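Long-range contacts in probable spore coat polysaccharide biosynthesis protein E (Chromobacterium violaceum ATCC 12472, PDB 3G8R), which probably makes a phosphorylated sialic acid, as N-acylneuraminate-9-phosphate synthases do, this piece holding its zinc-binding barrel and its SAF domain: residues F283-V288 / N298-F303; G291-A296 / K317-T322; P304-Q309 / P332-D337; P210-V215 / L249-R254; I166-A171 / L182-T187. All blocks are in the same frame, centred on the assembly; numbering follows the deposited sequence.

Contact 1: residues F283-V288 / N298-F303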
# COMPACT_ATOMS: atom_id res chain seq x y z
N PHE A 283 36.45 24.22 -2.19
CA PHE A 283 37.22 25.45 -2.06
C PHE A 283 38.68 25.19 -2.27
O PHE A 283 39.17 24.12 -1.89
CB PHE A 283 37.04 26.06 -0.66
CG PHE A 283 35.64 26.56 -0.38
CD1 PHE A 283 35.35 27.91 -0.50
CD2 PHE A 283 34.62 25.68 -0.00
CE1 PHE A 283 34.05 28.39 -0.23
CE2 PHE A 283 33.32 26.14 0.28
CZ PHE A 283 33.03 27.50 0.17
N ALA A 284 39.39 26.15 -2.85
CA ALA A 284 40.86 26.09 -2.86
C ALA A 284 41.42 26.37 -1.46
O ALA A 284 40.93 27.25 -0.72
CB ALA A 284 41.45 27.02 -3.89
N THR A 285 42.44 25.60 -1.09
CA THR A 285 43.06 25.79 0.22
C THR A 285 44.37 26.59 0.10
O THR A 285 44.98 26.96 1.11
CB THR A 285 43.34 24.45 0.91
OG1 THR A 285 44.25 23.70 0.13
CG2 THR A 285 42.10 23.66 1.02
N ARG A 286 44.74 26.89 -1.15
CA ARG A 286 46.10 27.20 -1.58
C ARG A 286 45.97 27.86 -2.97
O ARG A 286 45.12 27.46 -3.75
CB ARG A 286 46.83 25.86 -1.66
CG ARG A 286 48.12 25.80 -2.36
CD ARG A 286 48.75 24.49 -1.97
NE ARG A 286 49.52 24.59 -0.71
CZ ARG A 286 49.11 24.13 0.49
NH1 ARG A 286 49.90 24.28 1.54
NH2 ARG A 286 47.92 23.55 0.65
N PRO A 287 46.80 28.87 -3.29
CA PRO A 287 46.56 29.42 -4.62
C PRO A 287 46.79 28.35 -5.68
O PRO A 287 47.71 27.55 -5.56
CB PRO A 287 47.62 30.54 -4.76
CG PRO A 287 48.26 30.67 -3.43
CD PRO A 287 48.05 29.39 -2.69
N VAL A 288 45.94 28.33 -6.69
CA VAL A 288 46.03 27.36 -7.76
C VAL A 288 46.22 28.14 -9.05
O VAL A 288 45.35 28.94 -9.44
CB VAL A 288 44.73 26.49 -7.86
CG1 VAL A 288 44.76 25.56 -9.10
CG2 VAL A 288 44.51 25.69 -6.59
N ASN A 298 45.44 21.43 -1.85
CA ASN A 298 44.89 22.50 -2.72
C ASN A 298 43.36 22.72 -2.76
O ASN A 298 42.95 23.88 -2.92
CB ASN A 298 45.58 22.62 -4.12
CG ASN A 298 44.84 21.93 -5.24
OD1 ASN A 298 43.83 21.26 -5.02
ND2 ASN A 298 45.35 22.07 -6.47
N VAL A 299 42.54 21.67 -2.59
CA VAL A 299 41.10 21.85 -2.32
C VAL A 299 40.64 21.24 -1.00
O VAL A 299 41.24 20.31 -0.49
CB VAL A 299 40.20 21.18 -3.34
CG1 VAL A 299 40.55 21.55 -4.75
CG2 VAL A 299 40.23 19.67 -3.14
N SER A 300 39.52 21.75 -0.50
CA SER A 300 38.82 21.19 0.64
C SER A 300 37.30 21.33 0.44
O SER A 300 36.83 22.08 -0.40
CB SER A 300 39.27 21.89 1.92
OG SER A 300 38.74 23.21 2.03
N PHE A 301 36.54 20.61 1.23
CA PHE A 301 35.10 20.66 1.08
C PHE A 301 34.49 21.32 2.27
O PHE A 301 34.93 21.10 3.39
CB PHE A 301 34.54 19.25 0.90
CG PHE A 301 35.28 18.45 -0.09
CD1 PHE A 301 35.33 18.84 -1.42
CD2 PHE A 301 35.98 17.34 0.31
CE1 PHE A 301 36.04 18.10 -2.35
CE2 PHE A 301 36.70 16.62 -0.60
CZ PHE A 301 36.72 16.99 -1.94
N ALA A 302 33.46 22.11 2.05
CA ALA A 302 32.86 22.88 3.11
C ALA A 302 31.61 23.44 2.56
O ALA A 302 31.47 23.56 1.35
CB ALA A 302 33.79 23.98 3.52
N PHE A 303 30.68 23.78 3.43
CA PHE A 303 29.41 24.31 3.01
C PHE A 303 29.19 25.73 3.49
O PHE A 303 29.80 26.15 4.48
CB PHE A 303 28.35 23.37 3.55
CG PHE A 303 27.27 24.03 4.35
CD1 PHE A 303 25.94 23.92 3.94
CD2 PHE A 303 27.56 24.68 5.55
CE1 PHE A 303 24.88 24.52 4.70
CE2 PHE A 303 26.52 25.28 6.33
CZ PHE A 303 25.18 25.19 5.89

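Contact 2: residues G291-A296 / K317-T322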
# COMPACT_ATOMS: atom_id res chain seq x y z
N GLY A 291 46.23 26.15 -15.39
CA GLY A 291 46.78 24.87 -15.80
C GLY A 291 47.34 24.01 -14.67
O GLY A 291 47.91 22.96 -14.96
N GLU A 292 47.20 24.44 -13.41
CA GLU A 292 47.42 23.55 -12.27
C GLU A 292 46.26 22.59 -12.17
O GLU A 292 45.10 22.97 -12.34
CB GLU A 292 47.53 24.31 -10.95
CG GLU A 292 48.93 24.78 -10.57
CD GLU A 292 49.15 24.84 -9.05
OE1 GLU A 292 49.45 25.95 -8.55
OE2 GLU A 292 49.03 23.78 -8.36
N ALA A 293 46.58 21.33 -11.89
CA ALA A 293 45.53 20.34 -11.62
C ALA A 293 45.06 20.47 -10.18
O ALA A 293 45.83 20.79 -9.27
CB ALA A 293 46.02 18.91 -11.91
N LEU A 294 43.78 20.19 -9.99
CA LEU A 294 43.15 20.29 -8.70
C LEU A 294 43.33 19.00 -7.94
O LEU A 294 42.95 17.96 -8.44
CB LEU A 294 41.68 20.53 -8.92
CG LEU A 294 41.09 21.89 -8.52
CD1 LEU A 294 41.95 23.08 -8.84
CD2 LEU A 294 39.74 22.01 -9.18
N THR A 295 43.91 19.04 -6.74
CA THR A 295 44.14 17.79 -6.00
C THR A 295 43.63 17.80 -4.53
O THR A 295 43.07 18.79 -4.05
CB THR A 295 45.62 17.35 -6.07
OG1 THR A 295 46.44 18.33 -5.41
CG2 THR A 295 46.10 17.22 -7.51
N ALA A 296 43.81 16.68 -3.84
CA ALA A 296 43.44 16.58 -2.41
C ALA A 296 44.15 17.63 -1.53
O ALA A 296 43.58 18.10 -0.54
CB ALA A 296 43.67 15.15 -1.88
N LYS A 317 38.62 12.33 -6.61
CA LYS A 317 39.76 11.56 -6.00
C LYS A 317 40.84 11.16 -6.98
O LYS A 317 42.02 11.12 -6.60
CB LYS A 317 39.27 10.33 -5.22
CG LYS A 317 40.16 9.11 -5.28
CD LYS A 317 39.34 7.91 -4.83
CE LYS A 317 39.84 6.64 -5.40
NZ LYS A 317 38.82 5.62 -5.10
N TYR A 318 40.44 10.85 -8.22
CA TYR A 318 41.34 10.92 -9.38
C TYR A 318 41.37 12.34 -9.96
O TYR A 318 40.50 13.17 -9.67
CB TYR A 318 40.97 9.88 -10.46
CG TYR A 318 40.85 8.46 -9.95
CD1 TYR A 318 41.98 7.71 -9.55
CD2 TYR A 318 39.60 7.84 -9.87
CE1 TYR A 318 41.84 6.41 -9.07
CE2 TYR A 318 39.46 6.53 -9.40
CZ TYR A 318 40.57 5.82 -9.00
OH TYR A 318 40.38 4.54 -8.53
N VAL A 319 42.38 12.63 -10.78
CA VAL A 319 42.56 13.97 -11.33
C VAL A 319 41.62 14.24 -12.52
O VAL A 319 41.82 13.68 -13.60
CB VAL A 319 44.02 14.18 -11.77
CG1 VAL A 319 44.19 15.53 -12.42
CG2 VAL A 319 44.94 14.05 -10.59
N ARG A 320 40.61 15.09 -12.31
CA ARG A 320 39.61 15.37 -13.35
C ARG A 320 39.68 16.77 -13.94
O ARG A 320 39.32 16.95 -15.10
CB ARG A 320 38.22 15.12 -12.82
CG ARG A 320 38.01 13.76 -12.18
CD ARG A 320 37.69 12.68 -13.20
NE ARG A 320 38.90 12.01 -13.64
CZ ARG A 320 39.14 10.70 -13.53
NH1 ARG A 320 38.22 9.88 -13.00
NH2 ARG A 320 40.30 10.21 -13.98
N TYR A 321 40.14 17.75 -13.16
CA TYR A 321 40.12 19.15 -13.61
C TYR A 321 41.41 19.91 -13.42
O TYR A 321 42.11 19.77 -12.41
CB TYR A 321 39.03 19.94 -12.89
CG TYR A 321 37.67 19.27 -12.77
CD1 TYR A 321 36.67 19.46 -13.74
CD2 TYR A 321 37.38 18.48 -11.65
CE1 TYR A 321 35.41 18.84 -13.60
CE2 TYR A 321 36.13 17.87 -11.50
CZ TYR A 321 35.15 18.04 -12.47
OH TYR A 321 33.93 17.40 -12.26
N THR A 322 41.71 20.75 -14.41
CA THR A 322 42.74 21.77 -14.29
C THR A 322 42.06 23.12 -14.27
O THR A 322 41.00 23.30 -14.86
CB THR A 322 43.72 21.74 -15.47
OG1 THR A 322 42.97 21.68 -16.69
CG2 THR A 322 44.66 20.55 -15.36

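Contact 3: residues P304-Q309 / P332-D337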
# COMPACT_ATOMS: atom_id res chain seq x y z
N PRO A 304 28.26 26.47 2.83
CA PRO A 304 27.41 26.06 1.71
C PRO A 304 27.98 26.58 0.39
O PRO A 304 28.84 27.44 0.41
CB PRO A 304 26.11 26.75 2.02
CG PRO A 304 26.53 28.00 2.61
CD PRO A 304 27.79 27.74 3.38
N PRO A 305 27.52 26.04 -0.75
CA PRO A 305 28.09 26.55 -1.99
C PRO A 305 27.38 27.82 -2.48
O PRO A 305 26.28 28.11 -2.07
CB PRO A 305 27.87 25.40 -2.98
CG PRO A 305 26.79 24.56 -2.36
CD PRO A 305 26.48 25.02 -0.98
N VAL A 306 28.05 28.57 -3.32
CA VAL A 306 27.39 29.60 -4.10
C VAL A 306 27.22 29.03 -5.52
O VAL A 306 27.90 28.08 -5.92
CB VAL A 306 28.22 30.89 -4.14
CG1 VAL A 306 28.29 31.54 -2.78
CG2 VAL A 306 29.64 30.61 -4.67
N GLU A 307 26.30 29.61 -6.28
CA GLU A 307 26.15 29.29 -7.67
C GLU A 307 27.44 29.71 -8.33
O GLU A 307 28.05 30.68 -7.86
CB GLU A 307 25.06 30.20 -8.19
CG GLU A 307 24.00 29.56 -9.10
CD GLU A 307 22.91 30.57 -9.56
OE1 GLU A 307 23.10 31.81 -9.41
OE2 GLU A 307 21.87 30.11 -10.09
N GLY A 308 27.96 29.01 -9.35
CA GLY A 308 27.86 27.59 -9.58
C GLY A 308 29.28 27.19 -9.19
O GLY A 308 30.18 27.00 -10.02
N GLN A 309 29.48 27.15 -7.88
CA GLN A 309 30.68 26.62 -7.30
C GLN A 309 30.62 25.14 -7.56
O GLN A 309 29.53 24.56 -7.60
CB GLN A 309 30.64 26.86 -5.82
CG GLN A 309 31.79 26.26 -5.07
CD GLN A 309 31.84 26.77 -3.67
OE1 GLN A 309 30.91 27.44 -3.21
NE2 GLN A 309 32.92 26.45 -2.97
N PRO A 332 36.10 29.92 -3.58
CA PRO A 332 35.26 28.86 -4.09
C PRO A 332 35.72 28.51 -5.47
O PRO A 332 35.96 29.41 -6.27
CB PRO A 332 33.86 29.50 -4.13
CG PRO A 332 34.10 30.98 -4.04
CD PRO A 332 35.38 31.18 -3.32
N VAL A 333 35.85 27.23 -5.75
CA VAL A 333 36.22 26.79 -7.06
C VAL A 333 34.96 26.83 -7.90
O VAL A 333 34.12 25.96 -7.79
CB VAL A 333 36.69 25.36 -7.06
CG1 VAL A 333 36.84 24.86 -8.49
CG2 VAL A 333 37.98 25.21 -6.30
N MSE A 334 34.84 27.85 -8.73
CA MSE A 334 33.77 27.95 -9.70
C MSE A 334 33.99 26.97 -10.85
O MSE A 334 35.10 26.84 -11.35
CB MSE A 334 33.73 29.37 -10.22
CG MSE A 334 33.74 30.40 -9.09
SE MSE A 334 32.33 30.21 -8.01
CE MSE A 334 31.07 30.07 -9.22
N ALA A 335 32.91 26.29 -11.26
CA ALA A 335 32.99 25.21 -12.24
C ALA A 335 33.17 25.73 -13.66
O ALA A 335 33.67 25.03 -14.53
CB ALA A 335 31.76 24.34 -12.15
N ALA A 336 32.75 26.97 -13.89
CA ALA A 336 32.99 27.58 -15.20
C ALA A 336 34.48 27.86 -15.43
O ALA A 336 34.89 28.20 -16.55
CB ALA A 336 32.16 28.85 -15.36
N ASP A 337 35.30 27.71 -14.39
CA ASP A 337 36.73 28.02 -14.49
C ASP A 337 37.61 26.79 -14.66
O ASP A 337 38.81 26.83 -14.37
CB ASP A 337 37.19 28.80 -13.26
CG ASP A 337 36.55 30.20 -13.16
OD1 ASP A 337 35.72 30.57 -14.03
OD2 ASP A 337 36.91 30.92 -12.20

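Contact 4: residues P210-V215 / L249-R254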
# COMPACT_ATOMS: atom_id res chain seq x y z
N PRO A 210 -9.13 1.05 4.83
CA PRO A 210 -8.89 -0.14 4.01
C PRO A 210 -8.81 0.18 2.54
O PRO A 210 -7.96 -0.35 1.86
CB PRO A 210 -10.10 -1.03 4.29
CG PRO A 210 -10.51 -0.70 5.64
CD PRO A 210 -10.20 0.82 5.82
N ILE A 211 -9.66 1.07 2.05
CA ILE A 211 -9.60 1.50 0.66
C ILE A 211 -8.27 2.16 0.31
O ILE A 211 -7.67 1.88 -0.72
CB ILE A 211 -10.83 2.37 0.30
CG1 ILE A 211 -11.00 2.40 -1.20
CG2 ILE A 211 -10.79 3.77 0.94
CD1 ILE A 211 -10.91 1.01 -1.83
N MSE A 212 -7.75 3.01 1.17
CA MSE A 212 -6.49 3.63 0.86
C MSE A 212 -5.42 2.53 0.77
O MSE A 212 -4.69 2.40 -0.23
CB MSE A 212 -6.14 4.65 1.92
CG MSE A 212 -7.28 5.56 2.38
SE MSE A 212 -6.57 7.01 3.10
CE MSE A 212 -7.89 7.46 4.20
N LEU A 213 -5.37 1.70 1.80
CA LEU A 213 -4.47 0.55 1.79
C LEU A 213 -4.64 -0.27 0.53
O LEU A 213 -3.68 -0.84 0.00
CB LEU A 213 -4.76 -0.29 3.01
CG LEU A 213 -3.80 -0.11 4.17
CD1 LEU A 213 -3.47 1.31 4.44
CD2 LEU A 213 -4.40 -0.77 5.38
N ALA A 214 -5.88 -0.31 0.03
CA ALA A 214 -6.20 -1.17 -1.09
C ALA A 214 -5.66 -0.54 -2.35
O ALA A 214 -5.04 -1.20 -3.17
CB ALA A 214 -7.71 -1.36 -1.18
N VAL A 215 -5.86 0.76 -2.49
CA VAL A 215 -5.40 1.45 -3.67
C VAL A 215 -3.90 1.34 -3.73
O VAL A 215 -3.32 1.15 -4.80
CB VAL A 215 -5.74 2.89 -3.58
CG1 VAL A 215 -5.03 3.65 -4.69
CG2 VAL A 215 -7.23 3.03 -3.69
N LEU A 249 -15.28 7.25 -1.21
CA LEU A 249 -14.63 7.74 -2.43
C LEU A 249 -13.70 8.90 -2.14
O LEU A 249 -12.73 9.15 -2.90
CB LEU A 249 -15.68 8.22 -3.42
CG LEU A 249 -16.72 7.18 -3.80
CD1 LEU A 249 -17.69 7.80 -4.74
CD2 LEU A 249 -16.03 5.96 -4.43
N ALA A 250 -14.01 9.64 -1.09
CA ALA A 250 -13.17 10.76 -0.70
C ALA A 250 -11.82 10.25 -0.22
O ALA A 250 -10.77 10.91 -0.38
CB ALA A 250 -13.83 11.54 0.40
N ALA A 251 -11.87 9.06 0.38
CA ALA A 251 -10.72 8.45 0.96
C ALA A 251 -9.84 7.97 -0.18
O ALA A 251 -8.63 8.17 -0.16
CB ALA A 251 -11.16 7.32 1.79
N ALA A 252 -10.45 7.36 -1.18
CA ALA A 252 -9.67 6.84 -2.28
C ALA A 252 -9.07 8.06 -2.98
O ALA A 252 -7.86 8.09 -3.25
CB ALA A 252 -10.53 5.99 -3.20
N ALA A 253 -9.89 9.09 -3.19
CA ALA A 253 -9.48 10.34 -3.79
C ALA A 253 -8.22 10.89 -3.16
O ALA A 253 -7.26 11.25 -3.86
CB ALA A 253 -10.58 11.34 -3.64
N ARG A 254 -8.25 10.94 -1.83
CA ARG A 254 -7.12 11.39 -1.05
C ARG A 254 -5.87 10.50 -1.24
O ARG A 254 -4.77 11.00 -1.45
CB ARG A 254 -7.52 11.46 0.42
CG ARG A 254 -6.53 12.14 1.30
CD ARG A 254 -7.07 12.34 2.72
NE ARG A 254 -5.98 12.70 3.64
CZ ARG A 254 -5.35 13.88 3.64
NH1 ARG A 254 -5.69 14.86 2.80
NH2 ARG A 254 -4.35 14.09 4.48

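Contact 5: residues I166-A171 / L182-T187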
# COMPACT_ATOMS: atom_id res chain seq x y z
N ILE A 166 -9.75 -10.12 -11.06
CA ILE A 166 -9.78 -11.01 -9.92
C ILE A 166 -9.78 -10.24 -8.59
O ILE A 166 -8.97 -9.31 -8.42
CB ILE A 166 -8.63 -11.94 -10.06
CG1 ILE A 166 -9.09 -13.12 -10.89
CG2 ILE A 166 -8.08 -12.39 -8.69
CD1 ILE A 166 -8.34 -14.38 -10.61
N MSE A 167 -10.67 -10.57 -7.65
CA MSE A 167 -10.81 -9.65 -6.49
C MSE A 167 -10.48 -10.29 -5.18
O MSE A 167 -10.89 -11.36 -4.90
CB MSE A 167 -12.19 -9.02 -6.38
CG MSE A 167 -12.85 -8.53 -7.66
SE MSE A 167 -12.81 -6.78 -7.99
CE MSE A 167 -13.90 -6.12 -6.70
N HIS A 168 -9.75 -9.61 -4.34
CA HIS A 168 -9.56 -10.13 -3.01
C HIS A 168 -10.89 -9.92 -2.29
O HIS A 168 -11.57 -8.92 -2.50
CB HIS A 168 -8.38 -9.47 -2.30
CG HIS A 168 -8.37 -9.70 -0.83
ND1 HIS A 168 -8.21 -10.95 -0.27
CD2 HIS A 168 -8.50 -8.84 0.22
CE1 HIS A 168 -8.25 -10.86 1.04
NE2 HIS A 168 -8.40 -9.58 1.37
N CYS A 169 -11.31 -10.91 -1.51
CA CYS A 169 -12.30 -10.66 -0.52
C CYS A 169 -12.30 -11.73 0.54
O CYS A 169 -11.71 -12.79 0.38
CB CYS A 169 -13.70 -10.45 -1.13
SG CYS A 169 -14.53 -11.87 -1.77
N VAL A 170 -12.93 -11.39 1.65
CA VAL A 170 -13.04 -12.31 2.75
C VAL A 170 -14.53 -12.55 3.03
O VAL A 170 -15.35 -11.61 3.08
CB VAL A 170 -12.34 -11.76 3.98
CG1 VAL A 170 -12.31 -12.80 5.07
CG2 VAL A 170 -10.92 -11.32 3.62
N ALA A 171 -14.86 -13.83 3.20
CA ALA A 171 -16.21 -14.25 3.46
C ALA A 171 -16.52 -14.21 4.96
O ALA A 171 -16.93 -15.20 5.56
CB ALA A 171 -16.44 -15.63 2.88
N LEU A 182 -5.42 -7.46 3.73
CA LEU A 182 -5.37 -6.69 2.53
C LEU A 182 -4.11 -6.99 1.81
O LEU A 182 -4.01 -6.73 0.62
CB LEU A 182 -5.42 -5.23 2.88
CG LEU A 182 -6.80 -4.92 3.41
CD1 LEU A 182 -6.80 -3.58 4.06
CD2 LEU A 182 -7.70 -4.97 2.17
N ALA A 183 -3.13 -7.51 2.53
CA ALA A 183 -1.89 -7.94 1.92
C ALA A 183 -2.21 -8.84 0.77
O ALA A 183 -1.42 -8.96 -0.13
CB ALA A 183 -1.03 -8.70 2.92
N ARG A 184 -3.36 -9.49 0.79
CA ARG A 184 -3.61 -10.46 -0.23
C ARG A 184 -3.75 -9.81 -1.60
O ARG A 184 -3.57 -10.46 -2.63
CB ARG A 184 -4.81 -11.37 0.11
CG ARG A 184 -4.89 -12.50 -0.92
CD ARG A 184 -5.62 -13.71 -0.41
NE ARG A 184 -6.96 -13.73 -0.96
CZ ARG A 184 -7.41 -14.68 -1.76
NH1 ARG A 184 -6.62 -15.69 -2.08
NH2 ARG A 184 -8.64 -14.60 -2.23
N ILE A 185 -4.05 -8.51 -1.61
CA ILE A 185 -4.23 -7.82 -2.89
C ILE A 185 -2.92 -7.91 -3.69
O ILE A 185 -2.93 -8.18 -4.89
CB ILE A 185 -4.75 -6.36 -2.72
CG1 ILE A 185 -6.08 -6.33 -1.96
CG2 ILE A 185 -5.01 -5.68 -4.06
CD1 ILE A 185 -6.61 -4.95 -1.76
N LYS A 186 -1.79 -7.76 -2.99
CA LYS A 186 -0.47 -7.81 -3.61
C LYS A 186 -0.15 -9.23 -3.96
O LYS A 186 0.45 -9.50 -5.01
CB LYS A 186 0.60 -7.22 -2.70
CG LYS A 186 2.05 -7.50 -3.13
CD LYS A 186 3.03 -6.38 -2.79
CE LYS A 186 3.35 -6.27 -1.28
NZ LYS A 186 3.73 -4.86 -0.83
N THR A 187 -0.59 -10.17 -3.12
CA THR A 187 -0.30 -11.56 -3.40
C THR A 187 -0.92 -11.90 -4.73
O THR A 187 -0.27 -12.50 -5.60
CB THR A 187 -0.82 -12.48 -2.32
OG1 THR A 187 0.02 -12.35 -1.17
CG2 THR A 187 -0.80 -13.93 -2.78

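Contact 1: residues F283-V288 / N298-F303
The small antiparallel sheet of the SAF domain forms where Phe-283 and Ala-284 of strand 281-284 run against Val-299 and Ser-300 of strand 299-302. Phe-283 and Ser-300 are a hydrogen-bonded pair. Phe-283 N reaches Ser-300 O at 2.8 Å and almost straight (177°), and Ser-300 N returns a bond of the same kind to Phe-283 O. Ala-284 and Val-299 follow as a non-hydrogen-bonded pair, their CA atoms 4.3 Å apart and their side chains diverging; Ala-284 CB touches Asn-298 O at 3.6 Å. Thr-285 N to Asn-298 O, 2.6 Å, is the last bond of the ladder.

Among the side chains, the Phe-283 ring turns its edge to Ala-302, with CE2 3.4 Å from Ala-302 O and 3.9 Å from Ala-302 CB, where a methyl leaves room for the ring. Its CG lies beside the backbone N (chi1 -67°), which carries the ring along the partner strand. His-55 of the second subunit stacks on this ring. Thr-285 lays CG2 against Ser-300 CB at 3.5 Å, its methyl covering the serine side chain. Asn-298 has a positive phi (90°), tolerated by asparagine better than by most residues with a side chain. Its amide touches Val-288 CG2 through ND2 at 3.7 Å, while OD1 accepts a hydrogen bond from Thr-295 N. The whole is a pair of consecutive antiparallel strands joined by a long irregular loop, within the SAF domain.

Contact 2: residues G291-A296 / K317-T322
Ala-293 and Thr-322 face each other with CA atoms 4.1 Å apart, a single backbone bridge between two segments whose end-to-end directions differ by 138°. One backbone hydrogen bond holds them, Leu-294 N to Tyr-321 O at 3.0 Å and 167°. Beside it, Thr-322 CA comes to 3.3 Å from Glu-292 O in a CA-H...O contact. Residues 291-296 form no regular strand, and Gly-291 has a positive phi (65°), readily adopted by a residue without a side chain. Gly-291 and Glu-292 also bond through their backbones to Ala-323, so the loop follows strand 321-323 a little further.

Ala-293 CB meets Val-319 CG1 at 3.9 Å, a branch that the valine places opposite its own backbone N. Thr-322 turns CG2 to the loop, 3.8 Å from Ala-293 CA, while its OG1 bonds to Glu-339 O. Threonine thus serves both neighbours, methyl to the loop and hydroxyl to strand 338-340. Leu-294 is the buried residue here: its CB approaches Tyr-321 O at 3.6 Å and its CD2 grazes Tyr-321 CB at 4.3 Å, and its side chain packs with Val-288, Trp-315 and Leu-338. The Tyr-321 ring leads away from the loop, its OH hydrogen-bonded to Glu-314 O, so an aromatic with a polar tip suits this partly exposed position. By one bridge and the backbone bonds to Ala-323, the loop between strands 281-284 and 299-302 is laid along strand 321-323, which pairs with strand 338-340 in the second small antiparallel sheet of the SAF domain.

Contact 3: residues P304-Q309 / P332-D337
Ala-335 N gives Gly-308 O a hydrogen bond of 3.1 Å, essentially straight at 178°, the one such bond between these two loops. Both belong to the SAF domain: residues 304-309 follow strand 299-302, and residues 332-337 lead into strand 338-340. Gly-308 comes after a cis peptide bond, and the terminal methyl CE of the selenomethionine Met-334 packs on its backbone, 3.3 Å from Gly-308 N. That side chain is bent at both chi2 and chi3 (-60° and -47°), which swings CE back over the turn. Its selenium also lies alongside Val-306 CG2, at 4.3 Å, so SE and CE both pack on residues 306-309.

Gln-309 closes the turn on itself. Its backbone N bonds to Val-306 O at 2.7 Å, and its side chain, extended beyond CG, returns OE1 to Val-306 N, which approaches in the amide's carbonyl plane. NE2 bonds in turn to Val-282 O, so both ends of the buried amide are satisfied and its rotation is fixed; glutamine is long enough to span these two backbones. Val-306 O takes a second donor, Arg-276 NH1, which also binds Gln-309 O. The Gln-309 side chain crosses that of Pro-332 at about a right angle, Pro-332 CB lying 3.4 Å from both Gln-309 CD and Gln-309 NE2.

Contact 4: residues P210-V215 / L249-R254
Ile-211 and Ala-251 make the tight part of this junction between two neighbouring outer helices of the (beta/alpha)8, or TIM, barrel, those after the seventh and eighth strands. Helices 209-216 and 242-259 run in roughly the same direction, their short segments crossing at -39° with axes 8.5 Å apart. Residues 249-254 present Ala-251 and Ala-252 to the other helix, small residues consistent with this approach. Ile-211 CG2 presses on Ala-251 CB at 3.7 Å, and its other branch, CG1, reaches Ala-252 CB at 4.1 Å. With CG1 opposite the backbone N (chi1 -161°), the isoleucine spreads its two arms over both methyls. Trp-248 and Phe-222 of strand 221-225 pack on the same residue, so the branched side chain links the helix pair to the barrel wall.

The packing slackens towards the C-terminal end of 209-216. Val-215, partly exposed, only approaches Ala-252, CG2 to CB at 4.5 Å, and also packs on Leu-256 and Leu-259 further along the second helix. No hydrogen bond joins the two segments. At the subunit interface, Arg-254 uses its length and charge to reach across to a salt bridge with Asp-177 of the second subunit. On the side facing that subunit lies also the selenomethionine Met-212, extended beyond CG and packed against Leu-213 of the second subunit. Its CG and SE pass 3.9 Å and 4.0 Å from Ala-251 O, and its CE finishes 4.1 Å from Ala-251 CB.

Contact 5: residues I166-A171 / L182-T187
Arg-184 lays its CB over one face of the His-168 ring, 3.8 Å from the centroid, a CH-pi contact. Further along, the same side chain bends at chi3 (102°) and comes round to the rim of the imidazole, where NE donates a hydrogen bond to His-168 ND1 at 3.1 Å and 158°. The ND1 atom lies in the guanidinium plane, at its edge. The ring and guanidinium planes stand 67° apart, and NE is tilted somewhat from the ring plane. His-168 is held at its other nitrogen too: NE2 is hydrogen-bonded to Leu-180 O. Bonds at both ring nitrogens, with an aliphatic chain on its face, fix its rotation, and a histidine suits the place because it offers two polar atoms on a flat, buried ring.

Arginine likewise works twice, its NH2 bonding to Thr-142 OG1. Ile-185 comes at about a right angle, CG1 touching His-168 CB at 3.9 Å, and Leu-182 brings CD2 to 4.4 Å from His-168 CD2; both add apolar contact to the imidazole side chain. The next residue, Cys-169, points the other way, its side chain about 5 Å from that of zinc ligand His-202. In the barrel, strand 164-168 and helix 184-191 are the first two elements of a beta-alpha-beta unit completed by strand 196-201, on which Leu-182 and Ile-185 also pack.

In the fold
The five contacts fall into two groups, one in the NeuB barrel, one in the SAF domain. Contacts 4 and 5 lie in the barrel with centres about 15 Å apart and touch directly, for example Ala-214 CB to Ile-185 CD1 at 3.8 Å. Contact 5 is nearer the zinc ion, which His-202 and His-225 bind: the Cys-169 side chain is about 7 Å from it. Contacts 1, 2 and 3 share the SAF domain, centres 11 to 15 Å apart, meeting through Leu-294, Val-333 and Phe-283. Centres of contacts in different groups are 46 to 59 Å apart; contacts 1 and 3 touch the second subunit, as do 4 and 5.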